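Local coordinates for SET3, superantigen-like protein (Staphylococcus aureus, PDB 1M4V) that is of unknown function but has the two-domain superantigen fold of staphylococcal toxins and probably acts on the host immune system, at residues Glu133-Lys138 with Asp189-Arg194; Leu106-Phe111 with Arg127-Lys132; Lys12-Leu17 with Asp153-Phe158; Asp161-Val166 with Thr175-Lys180. All coordinates share one frame; numbering follows the deposited sequence.

Three of the four contacts lie within the beta-grasp domain; interaction 3 brings helix 12-21 against it. Interactions 1 and 2 adjoin, centres about 12 Å apart, where Asn107 ND2 reaches Gly193 O and Leu106 packs on Arg194. Interaction 4 sits about 17 Å from interaction 1 and touches it through Phe176 and Leu137; along the chain it is nested between the segments of interaction 1. Interactions 2 and 4 reach the same five-stranded sheet. Interaction 3, centred about 13 Å from interaction 4, meets it through Tyr155 OH and Leu178 O. Its segments, 136 residues apart, enclose interaction 2 in the sequence and join the N-terminal helix to the C-terminal domain.

Interaction 1: Glu133-Lys138 with Asp189-Arg194; sequences EEVSLK and DVIDGR. Unlike the reference sequence in segment 133-138: Val135 (reference Ile).
Glu134-Ser136 and Val190-Asp192 pair as a two-stranded antiparallel sheet of the beta-grasp domain, where the chain turns into helix 137-152. Val135 and Ile191 form the hydrogen-bonded pair: Val135 N gives an almost straight bond to Ile191 O (2.9 Å, 175°), and Ile191 N answers to Val135 O. Leu137 N donates to Asp189 O, while Ser136 OG caps Glu139 N. Val135 and Ile191 run side by side on one face. Val135 CG1 sits between its backbone N and carbonyl carbon (chi1 56°), which places it against Ile191 CG1 at a tight 3.4 Å, and both side chains rest on Leu140. At the other end Gly193 N donates to Glu133 O. Asp192 OD1 takes both Arg194 N, closing an Asx turn, and Arg194 NE, while OD2 takes NH2. This side-on grip fixes the guanidinium, and Glu133, whose carboxylate is held by Tyr102 OH and the backbone N of Gln99 and Gly100, lies stacked along it, planes 21° apart. Glu133 CB lies over the rim of one guanidinium face, 3.7 Å from Arg194 NH2, but Glu133 OE2 to Arg194 NH1 is a long salt bridge of 3.9 Å, with no N-H aimed at the oxygen.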
# COMPACT_ATOMS: atom_id res chain seq x y z
N GLU A 133 -9.90 -5.97 8.71
CA GLU A 133 -9.72 -5.38 10.03
C GLU A 133 -8.33 -4.77 10.11
O GLU A 133 -8.12 -3.77 10.81
CB GLU A 133 -9.89 -6.46 11.11
CG GLU A 133 -11.21 -7.20 11.00
CD GLU A 133 -11.37 -8.29 12.04
OE1 GLU A 133 -10.36 -8.93 12.40
OE2 GLU A 133 -12.52 -8.51 12.49
N GLU A 134 -7.38 -5.38 9.41
CA GLU A 134 -6.00 -4.89 9.36
C GLU A 134 -5.62 -4.62 7.92
O GLU A 134 -5.72 -5.51 7.07
CB GLU A 134 -5.02 -5.91 9.93
CG GLU A 134 -5.05 -6.05 11.43
CD GLU A 134 -3.77 -6.64 11.98
OE1 GLU A 134 -2.84 -6.90 11.20
OE2 GLU A 134 -3.70 -6.84 13.21
N VAL A 135 -5.17 -3.41 7.64
CA VAL A 135 -4.77 -3.03 6.30
C VAL A 135 -3.40 -2.37 6.36
O VAL A 135 -3.15 -1.52 7.21
CB VAL A 135 -5.80 -2.07 5.65
CG1 VAL A 135 -5.99 -0.85 6.53
CG2 VAL A 135 -5.34 -1.67 4.25
N SER A 136 -2.50 -2.77 5.46
CA SER A 136 -1.17 -2.20 5.43
C SER A 136 -1.19 -0.90 4.64
O SER A 136 -1.98 -0.74 3.70
CB SER A 136 -0.17 -3.17 4.79
OG SER A 136 -0.44 -3.37 3.40
N LEU A 137 -0.34 0.05 5.03
CA LEU A 137 -0.27 1.31 4.30
C LEU A 137 0.17 0.97 2.89
O LEU A 137 -0.14 1.69 1.94
CB LEU A 137 0.74 2.26 4.95
CG LEU A 137 0.37 2.79 6.33
CD1 LEU A 137 1.36 3.88 6.74
CD2 LEU A 137 -1.05 3.35 6.31
N LYS A 138 0.90 -0.13 2.75
CA LYS A 138 1.38 -0.59 1.45
C LYS A 138 0.23 -0.77 0.48
O LYS A 138 0.25 -0.23 -0.63
CB LYS A 138 2.12 -1.92 1.60
CG LYS A 138 2.64 -2.50 0.27
CD LYS A 138 2.96 -3.99 0.40
CE LYS A 138 3.60 -4.53 -0.87
NZ LYS A 138 4.88 -3.80 -1.19
N ASP A 189 4.02 -0.98 7.88
CA ASP A 189 3.14 -0.21 8.75
C ASP A 189 1.70 -0.67 8.50
O ASP A 189 1.26 -0.76 7.36
CB ASP A 189 3.25 1.29 8.47
CG ASP A 189 4.61 1.85 8.86
OD1 ASP A 189 5.39 1.14 9.52
OD2 ASP A 189 4.89 3.02 8.50
N VAL A 190 0.98 -0.95 9.59
CA VAL A 190 -0.39 -1.43 9.50
C VAL A 190 -1.33 -0.58 10.34
O VAL A 190 -0.93 0.01 11.34
CB VAL A 190 -0.48 -2.89 10.01
CG1 VAL A 190 -1.94 -3.36 10.02
CG2 VAL A 190 0.36 -3.80 9.12
N ILE A 191 -2.59 -0.50 9.90
CA ILE A 191 -3.61 0.25 10.64
C ILE A 191 -4.89 -0.57 10.66
O ILE A 191 -5.03 -1.54 9.91
CB ILE A 191 -3.91 1.63 9.98
CG1 ILE A 191 -4.44 1.45 8.56
CG2 ILE A 191 -2.66 2.51 9.99
CD1 ILE A 191 -4.83 2.75 7.88
N ASP A 192 -5.81 -0.21 11.55
CA ASP A 192 -7.09 -0.91 11.62
C ASP A 192 -7.94 -0.29 10.52
O ASP A 192 -8.16 0.92 10.51
CB ASP A 192 -7.74 -0.69 12.99
CG ASP A 192 -9.00 -1.51 13.17
OD1 ASP A 192 -9.80 -1.59 12.22
OD2 ASP A 192 -9.18 -2.07 14.27
N GLY A 193 -8.40 -1.12 9.59
CA GLY A 193 -9.21 -0.63 8.48
C GLY A 193 -10.44 0.14 8.92
O GLY A 193 -10.92 1.01 8.20
N ARG A 194 -10.95 -0.18 10.10
CA ARG A 194 -12.14 0.48 10.63
C ARG A 194 -11.85 1.88 11.19
O ARG A 194 -12.78 2.64 11.47
CB ARG A 194 -12.76 -0.40 11.71
CG ARG A 194 -13.25 -1.74 11.19
CD ARG A 194 -13.38 -2.77 12.30
NE ARG A 194 -12.08 -3.12 12.86
CZ ARG A 194 -11.87 -4.16 13.65
NH1 ARG A 194 -12.88 -4.96 13.99
NH2 ARG A 194 -10.66 -4.41 14.11
O HOH W 1 -7.50 -4.32 13.60

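Interaction 2: Leu106-Phe111 with Arg127-Lys132; sequences LNAPKF and RHYIYK. Unlike the reference sequence in segment 106-111: Asn107 (reference Ser), Lys110 (reference Arg). Unlike the reference sequence in segment 127-132: His128 (reference Tyr).
Arg127 lies alongside Lys110 and reaches back to the carbonyl of Ala108. Its CB lies against one face of the neighbouring Tyr129 ring, toward the rim. Beyond CG the chain folds at chi2 (-58°), turning CD in to 3.5 Å from Ala108 O and close to Lys110 CG. NE and CZ then run alongside the extended Lys110 side chain, NE 3.6 Å from Lys110 CG, with the lysine carbons spread over one guanidinium face. At the tip the branches part. Arg127 NH1 donates to Ala108 O at 2.9 Å, the oxygen lying in the guanidinium plane and the bond running nearly along the C=O axis, while Arg127 NH2 rests 3.5 Å from Lys110 CE. Lys110 NZ stays 4.5 Å from Arg127 NH2, so two like charges sit near each other at the surface.

Inward of this pair His128 N bonds to Pro109 O at 2.9 Å, and Ile130 packs its CG1 on Pro109 CD, the two side chains crossing at about a right angle. Ile130 N donates to Asn107 O. Ile130 O in turn takes Leu106 N at 2.8 Å and, weakly, Asn107 N, while Leu106 CD2 closes over Ile130 CG2. Asn107 ND2 turns elsewhere, to Gly193 O and Ile196 O. With Leu106 and Asn107 both facing Ile130, this is a classic beta bulge, set in the irregular open end of the antiparallel hairpin of strands 110-117 and 120-127 in the beta-grasp sheet.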
# COMPACT_ATOMS: atom_id res chain seq x y z
N LEU A 106 -16.52 -3.22 5.71
CA LEU A 106 -16.59 -2.91 7.13
C LEU A 106 -16.34 -1.42 7.36
O LEU A 106 -16.48 -0.91 8.47
CB LEU A 106 -15.62 -3.79 7.93
CG LEU A 106 -14.14 -3.50 8.17
CD1 LEU A 106 -13.48 -4.82 8.59
CD2 LEU A 106 -13.47 -2.94 6.95
N ASN A 107 -15.99 -0.73 6.28
CA ASN A 107 -15.75 0.70 6.31
C ASN A 107 -15.76 1.19 4.86
O ASN A 107 -15.30 0.49 3.95
CB ASN A 107 -14.41 1.02 6.99
CG ASN A 107 -14.27 2.49 7.35
OD1 ASN A 107 -15.23 3.26 7.30
ND2 ASN A 107 -13.05 2.90 7.72
N ALA A 108 -16.31 2.39 4.65
CA ALA A 108 -16.39 2.98 3.32
C ALA A 108 -15.96 4.44 3.35
O ALA A 108 -16.76 5.33 3.08
CB ALA A 108 -17.81 2.86 2.79
N PRO A 109 -14.70 4.70 3.69
CA PRO A 109 -14.21 6.08 3.75
C PRO A 109 -14.21 6.74 2.37
O PRO A 109 -13.98 6.08 1.36
CB PRO A 109 -12.80 5.93 4.30
CG PRO A 109 -12.38 4.60 3.74
CD PRO A 109 -13.61 3.75 3.99
N LYS A 110 -14.47 8.04 2.34
CA LYS A 110 -14.46 8.76 1.09
C LYS A 110 -13.02 9.03 0.68
O LYS A 110 -12.15 9.28 1.53
CB LYS A 110 -15.17 10.11 1.23
CG LYS A 110 -16.66 10.05 1.45
CD LYS A 110 -17.23 11.45 1.58
CE LYS A 110 -18.74 11.42 1.75
NZ LYS A 110 -19.29 12.79 1.97
N PHE A 111 -12.77 8.96 -0.61
CA PHE A 111 -11.46 9.28 -1.15
C PHE A 111 -11.78 10.52 -1.95
O PHE A 111 -12.47 10.44 -2.97
CB PHE A 111 -10.94 8.16 -2.06
CG PHE A 111 -9.58 8.45 -2.66
CD1 PHE A 111 -8.61 9.14 -1.94
CD2 PHE A 111 -9.26 7.99 -3.94
CE1 PHE A 111 -7.34 9.37 -2.47
CE2 PHE A 111 -8.00 8.21 -4.48
CZ PHE A 111 -7.03 8.90 -3.75
N ARG A 127 -15.95 6.09 -2.83
CA ARG A 127 -15.79 5.40 -1.57
C ARG A 127 -14.71 4.35 -1.76
O ARG A 127 -14.75 3.59 -2.73
CB ARG A 127 -17.09 4.72 -1.15
CG ARG A 127 -18.24 5.68 -0.95
CD ARG A 127 -17.90 6.73 0.10
NE ARG A 127 -19.06 7.57 0.40
CZ ARG A 127 -19.58 7.72 1.61
NH1 ARG A 127 -19.06 7.08 2.65
NH2 ARG A 127 -20.64 8.50 1.78
N HIS A 128 -13.73 4.32 -0.87
CA HIS A 128 -12.69 3.31 -0.96
C HIS A 128 -13.11 2.26 0.05
O HIS A 128 -12.84 2.39 1.24
CB HIS A 128 -11.32 3.86 -0.56
CG HIS A 128 -10.21 2.88 -0.75
ND1 HIS A 128 -9.62 2.65 -1.98
CD2 HIS A 128 -9.63 2.01 0.11
CE1 HIS A 128 -8.71 1.70 -1.86
NE2 HIS A 128 -8.70 1.29 -0.60
N TYR A 129 -13.79 1.22 -0.44
CA TYR A 129 -14.28 0.16 0.42
C TYR A 129 -13.18 -0.63 1.12
O TYR A 129 -12.19 -1.02 0.50
CB TYR A 129 -15.16 -0.77 -0.40
CG TYR A 129 -16.43 -0.10 -0.87
CD1 TYR A 129 -17.53 0.03 -0.01
CD2 TYR A 129 -16.53 0.44 -2.15
CE1 TYR A 129 -18.69 0.68 -0.42
CE2 TYR A 129 -17.70 1.10 -2.57
CZ TYR A 129 -18.77 1.21 -1.70
OH TYR A 129 -19.93 1.86 -2.09
N ILE A 130 -13.36 -0.83 2.42
CA ILE A 130 -12.41 -1.57 3.24
C ILE A 130 -13.09 -2.86 3.67
O ILE A 130 -14.23 -2.85 4.15
CB ILE A 130 -12.01 -0.77 4.51
CG1 ILE A 130 -11.51 0.63 4.14
CG2 ILE A 130 -10.93 -1.53 5.28
CD1 ILE A 130 -10.23 0.63 3.34
N TYR A 131 -12.40 -3.98 3.50
CA TYR A 131 -12.94 -5.29 3.84
C TYR A 131 -12.14 -6.00 4.92
O TYR A 131 -12.56 -7.05 5.42
CB TYR A 131 -12.98 -6.16 2.58
CG TYR A 131 -13.82 -5.57 1.47
CD1 TYR A 131 -15.20 -5.75 1.44
CD2 TYR A 131 -13.23 -4.79 0.47
CE1 TYR A 131 -15.98 -5.18 0.45
CE2 TYR A 131 -14.00 -4.21 -0.53
CZ TYR A 131 -15.38 -4.41 -0.54
OH TYR A 131 -16.15 -3.83 -1.51
N LYS A 132 -11.00 -5.42 5.29
CA LYS A 132 -10.12 -6.02 6.29
C LYS A 132 -9.96 -5.24 7.60
O LYS A 132 -9.87 -4.02 7.60
CB LYS A 132 -8.74 -6.26 5.67
CG LYS A 132 -8.70 -7.46 4.72
CD LYS A 132 -7.45 -7.48 3.84
CE LYS A 132 -6.16 -7.33 4.64
NZ LYS A 132 -6.07 -8.29 5.77

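Interaction 3: Lys12-Leu17 with Asp153-Phe158; sequences KDIFDL and DLYKKF
A type II beta turn from Asp153 to Lys156, just past the end of helix 137-152, carries Tyr155 at its third position with positive phi (74°) and brings its CA to 5.6 Å from Ile14 CA on helix 12-21. From there the Tyr155 ring meets Leu17. Leu17 CB sits over one face, 4.0 Å from the Tyr155 ring centroid and 16° off its normal, a CH-pi contact, and Leu17 CD1 follows the rim to CE1 and OH. Leu154 CG covers the opposite face, so the ring is clamped between two leucines. Ile14 meets two rings: its CB touches Tyr155 CD1 at 4.2 Å, while the CG1 branch, placed between backbone N and carbonyl carbon (chi1 57°), extends CD1 over one face of Phe158, 4.0 Å from Phe158 CD1. Phe15 arrives differently, edge first, with CE1 3.3 Å from Tyr155 O and that oxygen close to the ring plane. A salt bridge from Lys156 NZ to Asp153 OD1 (2.8 Å) spans the turn. The hydroxyl of Tyr155 finds its partners within the beta-grasp domain, at Leu178 O and at Arg145 NH1 of helix 137-152. No hydrogen bond joins the two segments, so the N-terminal helix is held to the beta-grasp domain here by apolar and aromatic contact, while the bonds of Tyr155 OH probably fix the position of its ring.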
# COMPACT_ATOMS: atom_id res chain seq x y z
N LYS A 12 11.93 9.63 -16.76
CA LYS A 12 12.17 8.20 -16.58
C LYS A 12 11.71 7.69 -15.22
O LYS A 12 11.14 6.61 -15.11
CB LYS A 12 13.65 7.85 -16.78
CG LYS A 12 14.59 8.34 -15.68
CD LYS A 12 16.03 7.93 -15.98
CE LYS A 12 17.01 8.40 -14.91
NZ LYS A 12 16.85 7.66 -13.62
N ASP A 13 11.95 8.47 -14.17
CA ASP A 13 11.56 8.02 -12.84
C ASP A 13 10.05 8.02 -12.60
O ASP A 13 9.53 7.09 -11.98
CB ASP A 13 12.27 8.86 -11.78
CG ASP A 13 13.79 8.75 -11.89
OD1 ASP A 13 14.31 7.61 -11.90
OD2 ASP A 13 14.45 9.80 -11.98
N ILE A 14 9.34 9.03 -13.10
CA ILE A 14 7.90 9.04 -12.89
C ILE A 14 7.22 7.99 -13.78
O ILE A 14 6.20 7.44 -13.41
CB ILE A 14 7.27 10.42 -13.16
CG1 ILE A 14 7.60 10.89 -14.57
CG2 ILE A 14 7.75 11.42 -12.10
CD1 ILE A 14 6.84 12.14 -14.99
N PHE A 15 7.79 7.72 -14.95
CA PHE A 15 7.20 6.69 -15.80
C PHE A 15 7.48 5.34 -15.15
O PHE A 15 6.67 4.42 -15.24
CB PHE A 15 7.78 6.75 -17.22
CG PHE A 15 7.24 7.91 -18.05
CD1 PHE A 15 6.17 8.67 -17.60
CD2 PHE A 15 7.81 8.22 -19.28
CE1 PHE A 15 5.68 9.74 -18.36
CE2 PHE A 15 7.33 9.28 -20.05
CZ PHE A 15 6.25 10.04 -19.59
N ASP A 16 8.61 5.23 -14.47
CA ASP A 16 8.94 3.99 -13.77
C ASP A 16 7.96 3.80 -12.62
O ASP A 16 7.54 2.68 -12.33
CB ASP A 16 10.37 4.03 -13.22
CG ASP A 16 11.42 3.69 -14.26
OD1 ASP A 16 11.05 3.13 -15.32
OD2 ASP A 16 12.61 3.97 -14.01
N LEU A 17 7.59 4.90 -11.96
CA LEU A 17 6.64 4.81 -10.85
C LEU A 17 5.30 4.37 -11.40
O LEU A 17 4.60 3.56 -10.78
CB LEU A 17 6.49 6.17 -10.16
CG LEU A 17 7.64 6.62 -9.24
CD1 LEU A 17 7.32 7.99 -8.66
CD2 LEU A 17 7.83 5.60 -8.13
N ASP A 153 -4.67 10.76 -14.62
CA ASP A 153 -3.39 11.07 -15.25
C ASP A 153 -2.17 11.18 -14.35
O ASP A 153 -1.22 11.90 -14.68
CB ASP A 153 -3.52 12.36 -16.06
CG ASP A 153 -4.61 12.28 -17.11
OD1 ASP A 153 -4.78 11.20 -17.70
OD2 ASP A 153 -5.28 13.31 -17.36
N LEU A 154 -2.19 10.48 -13.22
CA LEU A 154 -1.04 10.54 -12.34
C LEU A 154 0.15 9.98 -13.12
O LEU A 154 0.05 8.93 -13.77
CB LEU A 154 -1.28 9.71 -11.08
CG LEU A 154 -0.10 9.72 -10.09
CD1 LEU A 154 0.16 11.15 -9.63
CD2 LEU A 154 -0.40 8.82 -8.91
N TYR A 155 1.26 10.70 -13.05
CA TYR A 155 2.51 10.34 -13.72
C TYR A 155 2.54 10.53 -15.23
O TYR A 155 3.41 10.00 -15.92
CB TYR A 155 2.91 8.91 -13.35
CG TYR A 155 3.10 8.73 -11.86
CD1 TYR A 155 3.73 9.71 -11.09
CD2 TYR A 155 2.62 7.59 -11.21
CE1 TYR A 155 3.88 9.57 -9.71
CE2 TYR A 155 2.76 7.44 -9.83
CZ TYR A 155 3.39 8.43 -9.09
OH TYR A 155 3.52 8.29 -7.71
N LYS A 156 1.57 11.29 -15.75
CA LYS A 156 1.57 11.63 -17.17
C LYS A 156 2.32 12.96 -17.20
O LYS A 156 2.78 13.41 -18.24
CB LYS A 156 0.15 11.85 -17.70
CG LYS A 156 -0.60 10.58 -18.08
CD LYS A 156 -1.79 10.92 -18.98
CE LYS A 156 -2.52 9.68 -19.48
NZ LYS A 156 -3.25 8.98 -18.40
N LYS A 157 2.44 13.56 -16.02
CA LYS A 157 3.13 14.83 -15.84
C LYS A 157 3.86 14.73 -14.50
O LYS A 157 3.63 13.80 -13.74
CB LYS A 157 2.10 15.97 -15.77
CG LYS A 157 1.28 15.96 -14.49
CD LYS A 157 0.08 16.89 -14.55
CE LYS A 157 -1.02 16.30 -15.42
NZ LYS A 157 -2.23 17.16 -15.42
N PHE A 158 4.75 15.68 -14.22
CA PHE A 158 5.46 15.65 -12.95
C PHE A 158 4.47 15.90 -11.82
O PHE A 158 3.73 16.88 -11.85
CB PHE A 158 6.57 16.71 -12.92
CG PHE A 158 7.78 16.33 -13.71
CD1 PHE A 158 8.58 15.27 -13.29
CD2 PHE A 158 8.10 16.99 -14.89
CE1 PHE A 158 9.69 14.87 -14.04
CE2 PHE A 158 9.20 16.59 -15.65
CZ PHE A 158 10.00 15.53 -15.22

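Interaction 4: Asp161-Val166 with Thr175-Lys180; sequences DSKIKV and TFELNK. Unlike the reference sequence in segment 161-166: Asp161 (reference Ala).
Lys163-Val166 and Thr175-Glu177 are neighbouring antiparallel strands of a beta hairpin, with strand 173-177 at the edge of the five-stranded sheet. Ile164 and Phe176 make the hydrogen-bonded pair: Phe176 N donates to Ile164 O at 2.8 Å, and Ile164 N returns to Phe176 O at 3.0 Å. Past the strand end Leu178 N reaches Ser162 O, which also takes a water that is bound by Asn179 N, so the type I turn from Glu177 to Lys180 is tied to the residue just before strand 163-168.

On the inner face Ile164 is shared by two partners. Its CG2 meets Phe176 CD2 at 3.7 Å, and its CG1 branch crosses Leu178 at about a right angle, ending with CD1 3.9 Å from Leu178 CD2. Val166 CG2 adds a contact at Phe176 CE2, and Ser162 CB meets Leu178 CD1. This is the face of the beta-grasp sheet that helix 137-152 covers: Leu144 and Leu148 pack on Ile164, Asp141 on Phe176.

The other face is polar. Lys163 lays its extended chain beside Glu177 and over Thr175, CD 3.7 Å from Thr175 CG2, until a bend at chi4 (59°) brings NZ into a hydrogen bond with Asp161 O. Lys163 NZ and Glu177 OE2 stay 4.4 Å apart, too far for a salt bridge, and a water spans them, accepting from NZ at 2.7 Å and donating to OE2. Glu177 OE1 instead forms a salt bridge with Lys180 NZ, met from above the carboxylate plane, and the same NZ also donates to Asn179 OD1 on a lone pair.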
# COMPACT_ATOMS: atom_id res chain seq x y z
N ASP A 161 4.40 18.40 -5.82
CA ASP A 161 3.98 18.21 -4.44
C ASP A 161 2.68 17.43 -4.21
O ASP A 161 2.11 17.50 -3.12
CB ASP A 161 3.88 19.57 -3.74
CG ASP A 161 5.20 20.31 -3.75
OD1 ASP A 161 6.24 19.68 -3.45
OD2 ASP A 161 5.20 21.52 -4.05
N SER A 162 2.22 16.69 -5.21
CA SER A 162 0.98 15.91 -5.06
C SER A 162 1.14 14.91 -3.92
O SER A 162 2.19 14.28 -3.77
CB SER A 162 0.66 15.17 -6.35
OG SER A 162 0.47 16.06 -7.44
N LYS A 163 0.09 14.77 -3.11
CA LYS A 163 0.12 13.85 -1.97
C LYS A 163 -1.22 13.19 -1.70
O LYS A 163 -2.27 13.70 -2.10
CB LYS A 163 0.52 14.59 -0.69
CG LYS A 163 1.88 15.25 -0.68
CD LYS A 163 2.06 16.02 0.63
CE LYS A 163 3.46 16.60 0.76
NZ LYS A 163 3.77 17.53 -0.35
N ILE A 164 -1.17 12.06 -1.02
CA ILE A 164 -2.38 11.36 -0.60
C ILE A 164 -2.30 11.49 0.92
O ILE A 164 -1.23 11.31 1.51
CB ILE A 164 -2.37 9.86 -0.98
CG1 ILE A 164 -2.61 9.69 -2.48
CG2 ILE A 164 -3.46 9.12 -0.19
CD1 ILE A 164 -2.46 8.25 -2.96
N LYS A 165 -3.42 11.82 1.55
CA LYS A 165 -3.46 11.96 2.99
C LYS A 165 -4.51 11.00 3.53
O LYS A 165 -5.67 11.06 3.13
CB LYS A 165 -3.83 13.40 3.36
CG LYS A 165 -3.75 13.75 4.84
CD LYS A 165 -4.07 15.23 5.02
CE LYS A 165 -4.04 15.66 6.48
NZ LYS A 165 -4.43 17.11 6.61
N VAL A 166 -4.10 10.10 4.41
CA VAL A 166 -5.03 9.14 5.00
C VAL A 166 -5.36 9.64 6.40
O VAL A 166 -4.51 9.61 7.29
CB VAL A 166 -4.42 7.73 5.11
CG1 VAL A 166 -5.42 6.78 5.76
CG2 VAL A 166 -4.01 7.23 3.73
N THR A 175 0.78 10.34 5.30
CA THR A 175 0.96 11.03 4.03
C THR A 175 1.77 10.19 3.05
O THR A 175 2.77 9.58 3.43
CB THR A 175 1.70 12.37 4.24
OG1 THR A 175 0.92 13.22 5.10
CG2 THR A 175 1.93 13.08 2.91
N PHE A 176 1.34 10.15 1.79
CA PHE A 176 2.06 9.44 0.75
C PHE A 176 2.46 10.50 -0.29
O PHE A 176 1.62 11.01 -1.02
CB PHE A 176 1.20 8.38 0.05
CG PHE A 176 0.64 7.33 0.98
CD1 PHE A 176 1.41 6.80 2.02
CD2 PHE A 176 -0.65 6.84 0.79
CE1 PHE A 176 0.90 5.80 2.85
CE2 PHE A 176 -1.17 5.84 1.61
CZ PHE A 176 -0.40 5.32 2.64
N GLU A 177 3.75 10.85 -0.32
CA GLU A 177 4.24 11.83 -1.27
C GLU A 177 4.30 11.13 -2.63
O GLU A 177 5.04 10.16 -2.81
CB GLU A 177 5.62 12.31 -0.85
CG GLU A 177 5.61 13.01 0.50
CD GLU A 177 6.94 13.64 0.83
OE1 GLU A 177 7.94 12.90 0.97
OE2 GLU A 177 7.00 14.88 0.92
N LEU A 178 3.53 11.63 -3.58
CA LEU A 178 3.46 11.00 -4.89
C LEU A 178 4.68 11.14 -5.79
O LEU A 178 4.81 10.40 -6.77
CB LEU A 178 2.20 11.47 -5.62
CG LEU A 178 0.89 11.18 -4.86
CD1 LEU A 178 -0.31 11.62 -5.68
CD2 LEU A 178 0.80 9.69 -4.54
N ASN A 179 5.60 12.05 -5.47
CA ASN A 179 6.77 12.23 -6.31
C ASN A 179 7.84 11.16 -6.12
O ASN A 179 8.90 11.21 -6.76
CB ASN A 179 7.39 13.62 -6.10
CG ASN A 179 7.87 13.86 -4.68
OD1 ASN A 179 8.01 12.92 -3.89
ND2 ASN A 179 8.15 15.12 -4.35
N LYS A 180 7.58 10.20 -5.23
CA LYS A 180 8.51 9.11 -4.97
C LYS A 180 7.77 7.85 -4.54
O LYS A 180 6.63 7.90 -4.08
CB LYS A 180 9.51 9.52 -3.87
CG LYS A 180 8.88 9.80 -2.52
CD LYS A 180 9.91 10.33 -1.52
CE LYS A 180 10.36 11.75 -1.85
NZ LYS A 180 9.29 12.77 -1.61
O HOH W 2 4.91 14.58 -3.97
O HOH W 3 5.35 15.80 -1.62